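Local coordinates for heme-binding protein A / AI-2 binding protein A (Helicobacter pylori SS1, PDB 6OFQ), which binds short peptides in the periplasm and probably delivers them to an ABC transporter for import, at residues S54-G59 and N524-V529; D63-F68 and Y92-R97; E172-A177 and K478-L483; Q446-I451 and F458-A463. All blocks are in the same frame, centred on the assembly; numbering follows the deposited sequence.

Contact 1 (S54-G59 and N524-V529); sequences SYVATG and NRFFKV
The F526 ring meets V56 at its edge, near the ring plane, where V56 CG1 lies 4.2 Å from F526 CZ. One ring face is covered from within its own loop by N524 O, 3.4 Å above the plane and over the centre. In this type II periplasmic binding protein, the contact packs helix 52-61 against a near-C-terminal loop that makes a type I turn from F526 to V529. With CG1 anti to the backbone N (chi1 175°), V56 turns that methyl to the ring edge and its other branch, CG2, to the amide nitrogen N524 ND2 at 4.1 Å, while N524 OD1 is hydrogen-bonded to Y516 OH. F35 of strand 32-37 adds a second ring beside F526. No hydrogen bond joins the segments directly; N60 bridges them through its amide, bonding V56 O and N524 O with ND2 and F526 N with OD1. At the end of the contact, G59 O rests on the aliphatic stem of R525, 3.7 Å from R525 CG.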
loop_
_atom_site.group_PDB
_atom_site.type_symbol
_atom_site.label_atom_id
_atom_site.label_comp_id
_atom_site.label_asym_id
_atom_site.label_seq_id
_atom_site.Cartn_x
_atom_site.Cartn_y
_atom_site.Cartn_z
ATOM N N SER A 54 5.964 -0.386 6.189
ATOM C CA SER A 54 7.151 -1.108 5.748
ATOM C C SER A 54 7.819 -0.420 4.542
ATOM O O SER A 54 9.053 -0.351 4.464
ATOM C CB SER A 54 6.853 -2.537 5.368
ATOM O OG SER A 54 6.325 -3.313 6.464
ATOM N N TYR A 55 6.986 0.047 3.611
ATOM C CA TYR A 55 7.551 0.654 2.410
ATOM C C TYR A 55 8.185 1.997 2.604
ATOM O O TYR A 55 8.906 2.416 1.684
ATOM C CB TYR A 55 6.511 0.654 1.264
ATOM C CG TYR A 55 6.055 -0.719 0.829
ATOM C CD1 TYR A 55 6.796 -1.878 0.989
ATOM C CD2 TYR A 55 4.822 -0.861 0.138
ATOM C CE1 TYR A 55 6.315 -3.079 0.536
ATOM C CE2 TYR A 55 4.377 -2.043 -0.361
ATOM C CZ TYR A 55 5.112 -3.181 -0.145
ATOM O OH TYR A 55 4.699 -4.389 -0.692
ATOM N N VAL A 56 7.926 2.649 3.748
ATOM C CA VAL A 56 8.683 3.863 4.016
ATOM C C VAL A 56 10.185 3.623 3.890
ATOM O O VAL A 56 10.872 4.378 3.179
ATOM C CB VAL A 56 8.338 4.417 5.417
ATOM C CG1 VAL A 56 9.246 5.615 5.722
ATOM C CG2 VAL A 56 6.867 4.790 5.544
ATOM N N ALA A 57 10.696 2.593 4.533
ATOM C CA ALA A 57 12.122 2.295 4.391
ATOM C C ALA A 57 12.504 1.653 3.051
ATOM O O ALA A 57 13.404 2.152 2.358
ATOM C CB ALA A 57 12.639 1.430 5.532
ATOM N N THR A 58 11.753 0.624 2.668
ATOM C CA THR A 58 12.211 -0.153 1.517
ATOM C C THR A 58 12.141 0.632 0.210
ATOM O O THR A 58 12.969 0.473 -0.678
ATOM C CB THR A 58 11.447 -1.477 1.393
ATOM O OG1 THR A 58 10.077 -1.188 1.094
ATOM C CG2 THR A 58 11.537 -2.338 2.592
ATOM N N GLY A 59 11.167 1.541 0.096
ATOM C CA GLY A 59 11.043 2.364 -1.097
ATOM C C GLY A 59 12.210 3.293 -1.345
ATOM O O GLY A 59 12.426 3.752 -2.475
ATOM N N ASN A 524 6.570 8.393 0.032
ATOM C CA ASN A 524 7.583 8.430 1.095
ATOM C C ASN A 524 8.971 8.083 0.669
ATOM O O ASN A 524 9.795 7.649 1.472
ATOM C CB ASN A 524 7.118 7.631 2.309
ATOM C CG ASN A 524 5.862 8.247 2.913
ATOM O OD1 ASN A 524 5.788 9.451 3.127
ATOM N ND2 ASN A 524 4.829 7.425 3.109
ATOM N N ARG A 525 9.254 8.290 -0.614
ATOM C CA ARG A 525 10.628 8.384 -1.109
ATOM C C ARG A 525 11.127 9.784 -0.776
ATOM O O ARG A 525 10.401 10.779 -0.975
ATOM C CB ARG A 525 10.637 8.201 -2.621
ATOM C CG ARG A 525 10.374 6.754 -2.987
ATOM C CD ARG A 525 10.213 6.565 -4.480
ATOM N NE ARG A 525 9.014 7.239 -4.969
ATOM C CZ ARG A 525 8.816 7.565 -6.213
ATOM N NH1 ARG A 525 9.743 7.376 -7.127
ATOM N NH2 ARG A 525 7.643 8.086 -6.544
ATOM N N PHE A 526 12.317 9.888 -0.178
ATOM C CA PHE A 526 12.836 11.159 0.323
ATOM C C PHE A 526 13.883 11.777 -0.573
ATOM O O PHE A 526 14.454 12.780 -0.201
ATOM C CB PHE A 526 13.417 10.963 1.747
ATOM C CG PHE A 526 12.403 10.426 2.714
ATOM C CD1 PHE A 526 11.208 11.099 2.979
ATOM C CD2 PHE A 526 12.615 9.221 3.339
ATOM C CE1 PHE A 526 10.207 10.553 3.772
ATOM C CE2 PHE A 526 11.647 8.707 4.200
ATOM C CZ PHE A 526 10.460 9.372 4.434
ATOM N N PHE A 527 14.220 11.205 -1.732
ATOM C CA PHE A 527 15.264 11.730 -2.596
ATOM C C PHE A 527 15.097 13.163 -3.053
ATOM O O PHE A 527 16.117 13.764 -3.412
ATOM C CB PHE A 527 15.636 10.746 -3.720
ATOM C CG PHE A 527 14.585 10.388 -4.763
ATOM C CD1 PHE A 527 13.198 10.526 -4.637
ATOM C CD2 PHE A 527 15.051 9.767 -5.898
ATOM C CE1 PHE A 527 12.305 10.088 -5.634
ATOM C CE2 PHE A 527 14.192 9.299 -6.876
ATOM C CZ PHE A 527 12.823 9.468 -6.758
ATOM N N LYS A 528 13.871 13.693 -3.122
ATOM C CA LYS A 528 13.621 15.080 -3.588
ATOM C C LYS A 528 13.433 16.028 -2.428
ATOM O O LYS A 528 13.243 17.214 -2.615
ATOM C CB LYS A 528 12.430 15.179 -4.548
ATOM C CG LYS A 528 12.412 14.132 -5.641
ATOM C CD LYS A 528 13.701 14.136 -6.461
ATOM C CE LYS A 528 13.657 13.070 -7.554
ATOM N NZ LYS A 528 14.907 12.986 -8.326
ATOM N N VAL A 529 13.464 15.514 -1.184
ATOM C CA VAL A 529 13.198 16.383 -0.012
ATOM C C VAL A 529 14.477 17.122 0.366
ATOM O O VAL A 529 15.563 16.546 0.319
ATOM C CB VAL A 529 12.699 15.533 1.184
ATOM C CG1 VAL A 529 12.449 16.408 2.413
ATOM C CG2 VAL A 529 11.378 14.920 0.757
#

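Contact 2 (D63-F68 and Y92-R97); sequences DTLVQF and YTFHLR
L65 reaches across to F94 and L96 with its two methyls. From L65 CB, which points toward the other segment, CG lies beside the backbone N (chi1 -70°) and the side chain forks. One branch, CD1, sits over a face of the F94 ring, 4.5 Å from F94 CG. The other, CD2, meets L96 CD2 at 3.7 Å, the two leucines meeting methyl to methyl at an oblique angle. V66 adds a second approach to the phenylalanine: its CG1 lies 4.0 Å from F94 CE1, and the two side chains are set at about a right angle.

The segments are not neighbours in the antiparallel sheet. Strand 75-85 runs between strands 66-68 and 91-96, and L65 itself is backbone-bonded to A80 of that middle strand, so the side chains meet across one strand on a face of the sheet. F166 also touches L65. Just before the strand, T64 OG1 donates to V66 O at 2.7 Å with a C=O...donor angle of 151°, spanning L65 and joining T64 to the start of strand 66-68. With all four touching residues buried and no hydrogen bond running directly between the segments, the contact is purely apolar: methyl-methyl and methyl-ring packing between two parts of the same sheet, with V119 of helix 116-127 covering L65 and L96.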
loop_
_atom_site.group_PDB
_atom_site.type_symbol
_atom_site.label_atom_id
_atom_site.label_comp_id
_atom_site.label_asym_id
_atom_site.label_seq_id
_atom_site.Cartn_x
_atom_site.Cartn_y
_atom_site.Cartn_z
ATOM N N ASP A 63 15.324 -0.084 -5.914
ATOM C CA ASP A 63 14.687 0.269 -7.163
ATOM C C ASP A 63 13.993 -0.880 -7.819
ATOM O O ASP A 63 14.198 -2.058 -7.514
ATOM C CB ASP A 63 15.709 0.811 -8.141
ATOM C CG ASP A 63 16.328 2.094 -7.635
ATOM O OD1 ASP A 63 15.578 3.048 -7.293
ATOM O OD2 ASP A 63 17.573 2.196 -7.559
ATOM N N THR A 64 13.157 -0.463 -8.772
ATOM C CA THR A 64 12.369 -1.343 -9.621
ATOM C C THR A 64 12.809 -1.165 -11.096
ATOM O O THR A 64 13.615 -0.291 -11.405
ATOM C CB THR A 64 10.856 -1.077 -9.433
ATOM O OG1 THR A 64 10.632 0.322 -9.261
ATOM C CG2 THR A 64 10.296 -1.810 -8.189
ATOM N N LEU A 65 12.215 -1.952 -11.999
ATOM C CA LEU A 65 12.560 -1.807 -13.436
ATOM C C LEU A 65 12.135 -0.457 -14.033
ATOM O O LEU A 65 12.858 0.202 -14.796
ATOM C CB LEU A 65 11.962 -2.944 -14.235
ATOM C CG LEU A 65 12.594 -4.324 -13.998
ATOM C CD1 LEU A 65 11.766 -5.331 -14.782
ATOM C CD2 LEU A 65 14.017 -4.363 -14.574
ATOM N N VAL A 66 10.930 -0.044 -13.649
ATOM C CA VAL A 66 10.368 1.260 -13.938
ATOM C C VAL A 66 9.954 1.922 -12.648
ATOM O O VAL A 66 9.811 1.193 -11.652
ATOM C CB VAL A 66 9.165 1.170 -14.924
ATOM C CG1 VAL A 66 9.604 0.394 -16.184
ATOM C CG2 VAL A 66 7.935 0.523 -14.282
ATOM N N GLN A 67 9.803 3.229 -12.580
ATOM C CA GLN A 67 9.419 3.873 -11.355
ATOM C C GLN A 67 8.396 4.947 -11.596
ATOM O O GLN A 67 8.173 5.320 -12.770
ATOM C CB GLN A 67 10.600 4.455 -10.595
ATOM C CG GLN A 67 11.303 5.580 -11.331
ATOM C CD GLN A 67 12.618 5.983 -10.695
ATOM O OE1 GLN A 67 13.347 5.187 -10.120
ATOM N NE2 GLN A 67 12.995 7.232 -10.894
ATOM N N PHE A 68 7.857 5.565 -10.551
ATOM C CA PHE A 68 6.857 6.650 -10.714
ATOM C C PHE A 68 7.547 7.970 -10.477
ATOM O O PHE A 68 8.207 8.196 -9.442
ATOM C CB PHE A 68 5.676 6.390 -9.781
ATOM C CG PHE A 68 4.983 5.133 -10.182
ATOM C CD1 PHE A 68 4.119 5.141 -11.280
ATOM C CD2 PHE A 68 5.173 3.985 -9.477
ATOM C CE1 PHE A 68 3.540 3.945 -11.687
ATOM C CE2 PHE A 68 4.597 2.799 -9.889
ATOM C CZ PHE A 68 3.841 2.764 -11.031
ATOM N N TYR A 92 7.300 -8.202 -23.386
ATOM C CA TYR A 92 7.926 -6.977 -22.879
ATOM C C TYR A 92 9.419 -7.176 -22.759
ATOM O O TYR A 92 9.849 -8.079 -22.062
ATOM C CB TYR A 92 7.438 -6.586 -21.466
ATOM C CG TYR A 92 5.996 -6.190 -21.379
ATOM C CD1 TYR A 92 4.950 -7.049 -21.665
ATOM C CD2 TYR A 92 5.655 -4.929 -20.896
ATOM C CE1 TYR A 92 3.639 -6.657 -21.525
ATOM C CE2 TYR A 92 4.333 -4.555 -20.734
ATOM C CZ TYR A 92 3.335 -5.416 -21.029
ATOM O OH TYR A 92 2.006 -5.055 -20.921
ATOM N N THR A 93 10.205 -6.395 -23.504
ATOM C CA THR A 93 11.661 -6.521 -23.458
ATOM C C THR A 93 12.256 -5.258 -22.812
ATOM O O THR A 93 11.992 -4.154 -23.261
ATOM C CB THR A 93 12.252 -6.659 -24.871
ATOM O OG1 THR A 93 11.665 -7.789 -25.533
ATOM C CG2 THR A 93 13.713 -6.947 -24.780
ATOM N N PHE A 94 12.982 -5.483 -21.708
ATOM C CA PHE A 94 13.591 -4.398 -20.916
ATOM C C PHE A 94 15.100 -4.378 -21.103
ATOM O O PHE A 94 15.768 -5.403 -20.989
ATOM C CB PHE A 94 13.267 -4.572 -19.418
ATOM C CG PHE A 94 11.812 -4.299 -19.126
ATOM C CD1 PHE A 94 11.342 -3.020 -18.814
ATOM C CD2 PHE A 94 10.891 -5.341 -19.163
ATOM C CE1 PHE A 94 10.000 -2.768 -18.632
ATOM C CE2 PHE A 94 9.541 -5.123 -18.964
ATOM C CZ PHE A 94 9.123 -3.826 -18.732
ATOM N N HIS A 95 15.575 -3.184 -21.434
ATOM C CA HIS A 95 16.989 -2.937 -21.577
ATOM C C HIS A 95 17.472 -2.362 -20.246
ATOM O O HIS A 95 17.033 -1.286 -19.861
ATOM C CB HIS A 95 17.192 -1.960 -22.767
ATOM C CG HIS A 95 16.497 -2.398 -24.039
ATOM N ND1 HIS A 95 17.038 -3.413 -24.796
ATOM C CD2 HIS A 95 15.264 -2.168 -24.561
ATOM C CE1 HIS A 95 16.208 -3.720 -25.782
ATOM N NE2 HIS A 95 15.124 -2.974 -25.672
ATOM N N LEU A 96 18.414 -3.028 -19.599
ATOM C CA LEU A 96 18.780 -2.730 -18.236
ATOM C C LEU A 96 19.878 -1.672 -18.253
ATOM O O LEU A 96 20.776 -1.640 -19.149
ATOM C CB LEU A 96 19.171 -3.983 -17.494
ATOM C CG LEU A 96 18.176 -5.144 -17.446
ATOM C CD1 LEU A 96 18.735 -6.238 -16.600
ATOM C CD2 LEU A 96 16.826 -4.661 -16.903
ATOM N N ARG A 97 19.821 -0.796 -17.252
ATOM C CA ARG A 97 20.842 0.210 -17.010
ATOM C C ARG A 97 22.166 -0.445 -16.620
ATOM O O ARG A 97 22.160 -1.382 -15.797
ATOM C CB ARG A 97 20.383 1.106 -15.828
ATOM C CG ARG A 97 21.123 2.429 -15.703
ATOM C CD ARG A 97 20.454 3.240 -14.582
ATOM N NE ARG A 97 19.099 3.649 -14.947
ATOM C CZ ARG A 97 18.743 4.727 -15.622
ATOM N NH1 ARG A 97 19.616 5.585 -16.153
ATOM N NH2 ARG A 97 17.446 4.916 -15.926
#

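Contact 3 (E172-A177 and K478-L483); sequences EAPFLA and KEREAL
A173 CB sits over one face of the R480 guanidinium, 3.5 Å above the plane and over its centre, with R480 CZ the closest atom at 3.6 Å. P174 meets the same group obliquely: its CG is 3.8 Å from R480 NH2. The alanine methyl and the proline ring thus offer an apolar surface to the flat cation, and no hydrogen bond crosses between the segments.

The arginine is positioned by its other partners. A bend at chi3 (74°) swings the end of an otherwise extended chain, and its three nitrogens then find acceptors beyond the segments: NH1 in a salt bridge to D434, NE to A471 O and NH2 to Y484 OH. This grip would hold the guanidinium plane fixed while the methyl covers it. In segment 172-177, A173 and P174 are the middle residues of a type I turn from E172 to F175, closed by F175 N to E172 O at 3.0 Å, which leads into helix 175-178. E172 anchors that turn through salt bridges to K472 and R473, and A173 is backbone-bonded to K472. The contact therefore sets a turn that follows strand 163-168 of the five-stranded antiparallel sheet against helix 477-494, some 300 residues on, an arrangement consistent with a contact between the lobes of a type II periplasmic binding protein.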
loop_
_atom_site.group_PDB
_atom_site.type_symbol
_atom_site.label_atom_id
_atom_site.label_comp_id
_atom_site.label_asym_id
_atom_site.label_seq_id
_atom_site.Cartn_x
_atom_site.Cartn_y
_atom_site.Cartn_z
ATOM N N GLU A 172 -2.086 -7.879 -20.506
ATOM C CA GLU A 172 -2.247 -7.458 -19.098
ATOM C C GLU A 172 -1.994 -5.968 -19.056
ATOM O O GLU A 172 -0.885 -5.496 -18.903
ATOM C CB GLU A 172 -1.269 -8.253 -18.217
ATOM C CG GLU A 172 -1.431 -8.009 -16.729
ATOM C CD GLU A 172 -2.688 -8.599 -16.110
ATOM O OE1 GLU A 172 -3.127 -9.682 -16.527
ATOM O OE2 GLU A 172 -3.122 -7.928 -15.129
ATOM N N ALA A 173 -3.034 -5.152 -19.154
ATOM C CA ALA A 173 -2.914 -3.707 -19.228
ATOM C C ALA A 173 -2.106 -3.115 -18.071
ATOM O O ALA A 173 -1.275 -2.263 -18.345
ATOM C CB ALA A 173 -4.279 -3.025 -19.369
ATOM N N PRO A 174 -2.321 -3.559 -16.837
ATOM C CA PRO A 174 -1.507 -3.017 -15.718
ATOM C C PRO A 174 -0.086 -3.459 -15.626
ATOM O O PRO A 174 0.628 -2.968 -14.756
ATOM C CB PRO A 174 -2.251 -3.511 -14.469
ATOM C CG PRO A 174 -3.575 -3.968 -14.953
ATOM C CD PRO A 174 -3.406 -4.435 -16.343
ATOM N N PHE A 175 0.395 -4.346 -16.500
ATOM C CA PHE A 175 1.698 -4.989 -16.244
ATOM C C PHE A 175 2.838 -3.999 -16.139
ATOM O O PHE A 175 3.667 -4.129 -15.229
ATOM C CB PHE A 175 1.980 -6.059 -17.326
ATOM C CG PHE A 175 3.143 -6.992 -17.011
ATOM C CD1 PHE A 175 3.078 -7.887 -15.966
ATOM C CD2 PHE A 175 4.364 -6.822 -17.681
ATOM C CE1 PHE A 175 4.175 -8.701 -15.717
ATOM C CE2 PHE A 175 5.469 -7.616 -17.416
ATOM C CZ PHE A 175 5.362 -8.526 -16.407
ATOM N N LEU A 176 2.958 -3.021 -17.040
ATOM C CA LEU A 176 4.062 -2.096 -16.978
ATOM C C LEU A 176 4.049 -1.349 -15.658
ATOM O O LEU A 176 5.106 -1.260 -15.002
ATOM C CB LEU A 176 4.053 -1.129 -18.150
ATOM C CG LEU A 176 5.256 -0.205 -18.245
ATOM C CD1 LEU A 176 6.544 -0.912 -18.535
ATOM C CD2 LEU A 176 4.959 0.876 -19.276
ATOM N N ALA A 177 2.892 -0.848 -15.218
ATOM C CA ALA A 177 2.813 -0.119 -13.956
ATOM C C ALA A 177 3.087 -1.037 -12.757
ATOM O O ALA A 177 3.780 -0.660 -11.795
ATOM C CB ALA A 177 1.414 0.458 -13.803
ATOM N N LYS A 478 -10.959 3.823 -22.459
ATOM C CA LYS A 478 -12.405 3.872 -22.507
ATOM C C LYS A 478 -13.057 2.525 -22.487
ATOM O O LYS A 478 -14.049 2.361 -21.768
ATOM C CB LYS A 478 -12.899 4.644 -23.752
ATOM C CG LYS A 478 -12.725 6.144 -23.601
ATOM C CD LYS A 478 -13.153 6.801 -22.290
ATOM C CE LYS A 478 -14.599 7.298 -22.256
ATOM N NZ LYS A 478 -14.846 8.186 -21.075
ATOM N N GLU A 479 -12.424 1.552 -23.167
ATOM C CA GLU A 479 -12.961 0.190 -23.112
ATOM C C GLU A 479 -12.857 -0.407 -21.709
ATOM O O GLU A 479 -13.771 -1.062 -21.239
ATOM C CB GLU A 479 -12.386 -0.804 -24.130
ATOM C CG GLU A 479 -12.582 -0.352 -25.565
ATOM C CD GLU A 479 -11.906 -1.271 -26.568
ATOM O OE1 GLU A 479 -11.559 -2.396 -26.223
ATOM O OE2 GLU A 479 -11.852 -0.837 -27.747
ATOM N N ARG A 480 -11.704 -0.216 -21.089
ATOM C CA ARG A 480 -11.556 -0.699 -19.707
ATOM C C ARG A 480 -12.516 0.023 -18.765
ATOM O O ARG A 480 -13.102 -0.633 -17.891
ATOM C CB ARG A 480 -10.091 -0.431 -19.275
ATOM C CG ARG A 480 -9.067 -1.258 -20.031
ATOM C CD ARG A 480 -7.655 -0.951 -19.500
ATOM N NE ARG A 480 -7.435 -1.556 -18.209
ATOM C CZ ARG A 480 -6.559 -1.181 -17.275
ATOM N NH1 ARG A 480 -5.701 -0.224 -17.442
ATOM N NH2 ARG A 480 -6.553 -1.865 -16.146
ATOM N N GLU A 481 -12.690 1.319 -18.941
ATOM C CA GLU A 481 -13.599 2.100 -18.092
ATOM C C GLU A 481 -15.000 1.498 -18.159
ATOM O O GLU A 481 -15.672 1.325 -17.123
ATOM C CB GLU A 481 -13.641 3.559 -18.551
ATOM C CG GLU A 481 -14.481 4.487 -17.679
ATOM C CD GLU A 481 -14.039 5.942 -17.920
ATOM O OE1 GLU A 481 -14.037 6.310 -19.113
ATOM O OE2 GLU A 481 -13.484 6.605 -17.001
ATOM N N ALA A 482 -15.476 1.152 -19.361
ATOM C CA ALA A 482 -16.826 0.588 -19.431
ATOM C C ALA A 482 -17.007 -0.654 -18.629
ATOM O O ALA A 482 -17.985 -0.860 -17.904
ATOM C CB ALA A 482 -17.233 0.387 -20.898
ATOM N N LEU A 483 -15.979 -1.499 -18.633
ATOM C CA LEU A 483 -15.995 -2.736 -17.837
ATOM C C LEU A 483 -15.898 -2.437 -16.334
ATOM O O LEU A 483 -16.600 -3.059 -15.522
ATOM C CB LEU A 483 -14.863 -3.665 -18.295
ATOM C CG LEU A 483 -15.009 -4.206 -19.731
ATOM C CD1 LEU A 483 -13.650 -4.634 -20.315
ATOM C CD2 LEU A 483 -15.934 -5.402 -19.683
#

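Contact 4 (Q446-I451 and F458-A463); sequences QAASAI and FYKSDA
K460 CG stands beside the backbone N (chi1 -65°), which lays the start of the lysine chain against A448, whose CB it meets at 4.1 Å. F458 likewise has CG beside its backbone N (chi1 -70°), bringing F458 CD2 obliquely to 4.4 Å from A448 O. The backbone between them also contributes, Y459 O standing 4.2 Å from A448 CB. A single small residue on helix 445-449 is thus touched by three successive residues of the chain that returns after a short connection. The result is a local helix-loop-helix contact, in which the chain leading into helix 462-473 packs back against helix 445-449.

Both segments are shaped by bonds of their own. S449 OG donates to Q446 O at 2.7 Å, three residues back. On the returning chain S461 occupies the N-cap of helix 462-473, its OG capping F464 N. The contact itself contains no hydrogen bond: A448 is covered by a lysine methylene, a carbonyl and a ring carbon. It is therefore partly buried van der Waals packing, and the directional bonds nearby are made to residues outside it: F458 O to Q301 NE2, Y459 OH to D494 on the ring that turns away, and the salt bridge of D462 to K445, which links the two helices near the contact.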
loop_
_atom_site.group_PDB
_atom_site.type_symbol
_atom_site.label_atom_id
_atom_site.label_comp_id
_atom_site.label_asym_id
_atom_site.label_seq_id
_atom_site.Cartn_x
_atom_site.Cartn_y
_atom_site.Cartn_z
ATOM N N GLN A 446 -9.266 -14.304 -7.362
ATOM C CA GLN A 446 -7.849 -14.586 -7.323
ATOM C C GLN A 446 -7.273 -14.105 -6.005
ATOM O O GLN A 446 -6.571 -14.825 -5.295
ATOM C CB GLN A 446 -7.144 -13.940 -8.519
ATOM C CG GLN A 446 -5.626 -13.988 -8.371
ATOM C CD GLN A 446 -5.062 -15.407 -8.362
ATOM O OE1 GLN A 446 -5.469 -16.241 -9.178
ATOM N NE2 GLN A 446 -4.102 -15.694 -7.519
ATOM N N ALA A 447 -7.601 -12.875 -5.603
ATOM C CA ALA A 447 -7.027 -12.305 -4.379
ATOM C C ALA A 447 -7.494 -13.096 -3.154
ATOM O O ALA A 447 -6.704 -13.312 -2.228
ATOM C CB ALA A 447 -7.372 -10.832 -4.216
ATOM N N ALA A 448 -8.748 -13.493 -3.130
ATOM C CA ALA A 448 -9.303 -14.311 -2.041
ATOM C C ALA A 448 -8.674 -15.686 -1.939
ATOM O O ALA A 448 -8.682 -16.287 -0.822
ATOM C CB ALA A 448 -10.802 -14.446 -2.166
ATOM N N SER A 449 -8.188 -16.225 -3.039
ATOM C CA SER A 449 -7.602 -17.575 -3.057
ATOM C C SER A 449 -6.244 -17.624 -2.332
ATOM O O SER A 449 -5.804 -18.710 -1.944
ATOM C CB SER A 449 -7.507 -18.095 -4.487
ATOM O OG SER A 449 -6.439 -17.514 -5.214
ATOM N N ALA A 450 -5.495 -16.532 -2.290
ATOM C CA ALA A 450 -4.197 -16.491 -1.661
ATOM C C ALA A 450 -4.312 -16.482 -0.139
ATOM O O ALA A 450 -5.208 -15.813 0.391
ATOM C CB ALA A 450 -3.408 -15.271 -2.182
ATOM N N ILE A 451 -3.460 -17.215 0.551
ATOM C CA ILE A 451 -3.430 -17.163 2.013
ATOM C C ILE A 451 -1.992 -16.919 2.395
ATOM O O ILE A 451 -1.108 -17.711 2.010
ATOM C CB ILE A 451 -3.793 -18.537 2.619
ATOM C CG1 ILE A 451 -5.223 -18.917 2.279
ATOM C CG2 ILE A 451 -3.570 -18.502 4.123
ATOM C CD1 ILE A 451 -5.396 -20.429 2.473
ATOM N N PHE A 458 -13.183 -11.575 1.913
ATOM C CA PHE A 458 -13.264 -12.841 1.179
ATOM C C PHE A 458 -14.365 -12.795 0.126
ATOM O O PHE A 458 -15.200 -13.694 -0.023
ATOM C CB PHE A 458 -13.462 -14.034 2.152
ATOM C CG PHE A 458 -12.238 -14.347 2.992
ATOM C CD1 PHE A 458 -11.924 -13.627 4.102
ATOM C CD2 PHE A 458 -11.298 -15.257 2.538
ATOM C CE1 PHE A 458 -10.774 -13.864 4.841
ATOM C CE2 PHE A 458 -10.216 -15.579 3.334
ATOM C CZ PHE A 458 -9.923 -14.863 4.467
ATOM N N TYR A 459 -14.404 -11.670 -0.589
ATOM C CA TYR A 459 -15.440 -11.494 -1.585
ATOM C C TYR A 459 -15.170 -12.362 -2.806
ATOM O O TYR A 459 -14.125 -12.190 -3.433
ATOM C CB TYR A 459 -15.515 -10.025 -1.987
ATOM C CG TYR A 459 -16.553 -9.635 -2.991
ATOM C CD1 TYR A 459 -17.872 -10.036 -2.909
ATOM C CD2 TYR A 459 -16.203 -8.854 -4.091
ATOM C CE1 TYR A 459 -18.811 -9.712 -3.882
ATOM C CE2 TYR A 459 -17.143 -8.501 -5.027
ATOM C CZ TYR A 459 -18.467 -8.868 -4.934
ATOM O OH TYR A 459 -19.317 -8.443 -5.912
ATOM N N LYS A 460 -16.106 -13.235 -3.118
ATOM C CA LYS A 460 -15.955 -14.161 -4.245
ATOM C C LYS A 460 -17.170 -14.059 -5.160
ATOM O O LYS A 460 -18.217 -14.629 -4.892
ATOM C CB LYS A 460 -15.848 -15.583 -3.690
ATOM C CG LYS A 460 -14.610 -15.800 -2.858
ATOM C CD LYS A 460 -14.477 -17.212 -2.293
ATOM C CE LYS A 460 -14.515 -18.225 -3.416
ATOM N NZ LYS A 460 -14.220 -19.483 -2.676
ATOM N N SER A 461 -17.029 -13.277 -6.222
ATOM C CA SER A 461 -18.076 -13.118 -7.200
ATOM C C SER A 461 -17.435 -13.388 -8.556
ATOM O O SER A 461 -16.528 -12.664 -9.001
ATOM C CB SER A 461 -18.659 -11.709 -7.215
ATOM O OG SER A 461 -19.399 -11.462 -8.412
ATOM N N ASP A 462 -17.983 -14.387 -9.258
ATOM C CA ASP A 462 -17.561 -14.649 -10.626
ATOM C C ASP A 462 -17.903 -13.533 -11.605
ATOM O O ASP A 462 -17.092 -13.108 -12.446
ATOM C CB ASP A 462 -18.174 -15.922 -11.204
ATOM C CG ASP A 462 -17.463 -17.153 -10.702
ATOM O OD1 ASP A 462 -16.204 -17.129 -10.633
ATOM O OD2 ASP A 462 -18.265 -18.071 -10.426
ATOM N N ALA A 463 -19.101 -12.977 -11.488
ATOM C CA ALA A 463 -19.519 -11.928 -12.387
ATOM C C ALA A 463 -18.606 -10.690 -12.258
ATOM O O ALA A 463 -18.181 -10.045 -13.231
ATOM C CB ALA A 463 -20.996 -11.607 -12.135
#

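From the N terminus, helix 52-61 opens contact 1, which closes only near the C terminus and so encloses the other three. Contact 2 follows almost at once and closes a short loop within the antiparallel sheet. Contact 3 opens later, after strand 163-168, and closes about 300 residues on at helix 477-494; contact 4 forms a small local loop within that span. No loops cross: contacts 2 and 3 stand in series. Contact 1 touches contact 2 through R525 NH1 and F68 O, and contact 2 packs on contact 3 where V66 meets L176. Contact 4 stands apart, though helix 462-473, which it begins, leads on to helix 477-494 of contact 3.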